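Side-chain contact in putative glycosyl hydrolase (Parabacteroides distasonis, PDB 4QHZ), which is a putative glycosyl hydrolase of the 3-keto-disaccharide hydrolase family, binds magnesium and probably acts on sugar substrates: residues 17-20 and 21-24. Numbering follows the deposited sequence.
Sequences GITH and EMSE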
ATOM      1  N   GLY C  17     -15.796  -2.788 -30.047  1.00 25.22           N
ATOM      2  CA  GLY C  17     -15.701  -1.634 -30.940  1.00 25.13           C
ATOM      3  C   GLY C  17     -15.041  -0.402 -30.353  1.00 24.25           C
ATOM      4  O   GLY C  17     -15.081   0.662 -30.954  1.00 23.38           O
ATOM      5  N   ILE C  18     -14.413  -0.539 -29.193  1.00 25.33           N
ATOM      6  CA  ILE C  18     -13.755   0.599 -28.560  1.00 26.24           C
ATOM      7  C   ILE C  18     -12.663   1.148 -29.485  1.00 26.16           C
ATOM      8  O   ILE C  18     -11.953   0.379 -30.141  1.00 27.86           O
ATOM      9  CB  ILE C  18     -13.177   0.234 -27.164  1.00 25.25           C
ATOM     10  CG1 ILE C  18     -12.811   1.503 -26.389  1.00 25.03           C
ATOM     11  CG2 ILE C  18     -11.976  -0.697 -27.289  1.00 25.79           C
ATOM     12  CD1 ILE C  18     -12.642   1.291 -24.902  1.00 23.92           C
ATOM     13  N   THR C  19     -12.564   2.477 -29.543  1.00 25.07           N
ATOM     14  CA  THR C  19     -11.618   3.175 -30.412  1.00 26.10           C
ATOM     15  C   THR C  19     -10.517   3.815 -29.574  1.00 25.51           C
ATOM     16  O   THR C  19     -10.706   4.073 -28.378  1.00 23.83           O
ATOM     17  CB  THR C  19     -12.297   4.296 -31.221  1.00 27.16           C
ATOM     18  OG1 THR C  19     -12.810   5.289 -30.323  1.00 26.03           O
ATOM     19  CG2 THR C  19     -13.439   3.764 -32.079  1.00 25.96           C
ATOM     20  N   HIS C  20      -9.378   4.100 -30.200  1.00 25.61           N
ATOM     21  CA  HIS C  20      -8.243   4.663 -29.469  1.00 24.33           C
ATOM     22  C   HIS C  20      -8.572   6.035 -28.848  1.00 23.96           C
ATOM     23  O   HIS C  20      -8.062   6.362 -27.777  1.00 24.84           O
ATOM     24  CB  HIS C  20      -6.981   4.727 -30.352  1.00 25.48           C
ATOM     25  CG  HIS C  20      -7.039   5.742 -31.448  1.00 27.24           C
ATOM     26  ND1 HIS C  20      -6.554   7.021 -31.300  1.00 27.87           N
ATOM     27  CD2 HIS C  20      -7.489   5.655 -32.721  1.00 29.16           C
ATOM     28  CE1 HIS C  20      -6.722   7.687 -32.430  1.00 30.15           C
ATOM     29  NE2 HIS C  20      -7.289   6.881 -33.308  1.00 30.84           N
ATOM     30  N   GLU C  21      -9.441   6.808 -29.504  1.00 23.56           N
ATOM     31  CA  GLU C  21      -9.839   8.131 -29.018  1.00 23.93           C
ATOM     32  C   GLU C  21     -10.540   8.081 -27.662  1.00 23.75           C
ATOM     33  O   GLU C  21     -10.465   9.035 -26.891  1.00 21.69           O
ATOM     34  CB  GLU C  21     -10.769   8.840 -30.017  1.00 26.06           C
ATOM     35  CG  GLU C  21     -10.095   9.282 -31.313  1.00 29.06           C
ATOM     36  CD  GLU C  21     -10.284   8.297 -32.454  1.00 31.92           C
ATOM     37  OE1 GLU C  21     -10.544   7.103 -32.189  1.00 30.79           O
ATOM     38  OE2 GLU C  21     -10.171   8.721 -33.623  1.00 35.33           O
HETATM   39  N   MSE C  22     -11.231   6.979 -27.379  1.00 23.48           N
HETATM   40  CA  MSE C  22     -12.028   6.873 -26.154  1.00 24.34           C
HETATM   41  C   MSE C  22     -11.171   6.765 -24.917  1.00 25.29           C
HETATM   42  O   MSE C  22     -11.700   6.857 -23.808  1.00 24.66           O
HETATM   43  CB  MSE C  22     -12.971   5.672 -26.287  1.00 25.63           C
HETATM   44  CG  MSE C  22     -14.073   6.003 -27.280  1.00 25.53           C
HETATM   45 SE   MSE C  22     -15.039   4.355 -27.734  0.75 30.79          SE
HETATM   46  CE  MSE C  22     -16.099   5.002 -29.276  1.00 28.21           C
ATOM     47  N   SER C  23      -9.863   6.542 -25.087  1.00 23.14           N
ATOM     48  CA  SER C  23      -8.933   6.530 -23.961  1.00 22.72           C
ATOM     49  C   SER C  23      -7.888   7.644 -24.083  1.00 22.21           C
ATOM     50  O   SER C  23      -6.778   7.507 -23.588  1.00 22.25           O
ATOM     51  CB  SER C  23      -8.257   5.155 -23.829  1.00 22.70           C
ATOM     52  OG  SER C  23      -7.580   4.787 -25.017  1.00 24.53           O
ATOM     53  N   GLU C  24      -8.259   8.745 -24.737  1.00 23.10           N
ATOM     54  CA  GLU C  24      -7.371   9.898 -24.916  1.00 22.91           C
ATOM     55  C   GLU C  24      -7.995  11.146 -24.288  1.00 22.54           C
ATOM     56  O   GLU C  24      -8.978  11.674 -24.791  1.00 23.40           O
ATOM     57  CB  GLU C  24      -7.070  10.106 -26.406  1.00 24.24           C
ATOM     58  CG  GLU C  24      -6.166   9.009 -26.956  1.00 23.70           C
ATOM     59  CD  GLU C  24      -6.112   8.909 -28.466  1.00 24.58           C
ATOM     60  OE1 GLU C  24      -6.629   9.799 -29.181  1.00 24.50           O
ATOM     61  OE2 GLU C  24      -5.530   7.911 -28.945  1.00 24.43           O
TER
HETATM   62  O   HOH W   1      -9.337   3.009 -26.139  1.00 17.54           O
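H20 and E24 meet through a nearly straight hydrogen bond: H20 ND1 donates a hydrogen bond to E24 OE2 at 2.7 Å, with 174° at the hydrogen. The acceptor lies in the imidazole plane and is met on the syn side, tilted somewhat out of the carboxylate plane, and the carboxylate is turned 51° from the ring. K150 of a second subunit forms a salt bridge with the same E24 OE2, so the oxygen is gripped twice. H20 can reach it because CG sits between the backbone N and the carbonyl carbon (chi1 70°), which carries the ring over E21 N. The backbone beneath is a short 3-10 turn, marked by i to i+3 bonds from M22 N to T19 O (3.1 Å) and from S23 N to H20 O (3.2 Å). This turn belongs to the N-terminal arm; its centre lies about 41 Å from the centre of its own chain, and three other subunits pack on it. On the buried side I18 CG1 rests on the selenium of M22 at 3.9 Å, and both residues meet their counterparts in a third subunit. An alanine here in place of H20 takes away the ring, so E24 OE2 would probably be left with K150 alone and W210 of the second subunit without its stacking partner. The solvent-exposed side belongs to E21, whose bent chain stacks its carboxylate over one ring face, with OE1 displaced toward the rim, 3.4 Å from H20 CD2, without a hydrogen bond to NE2.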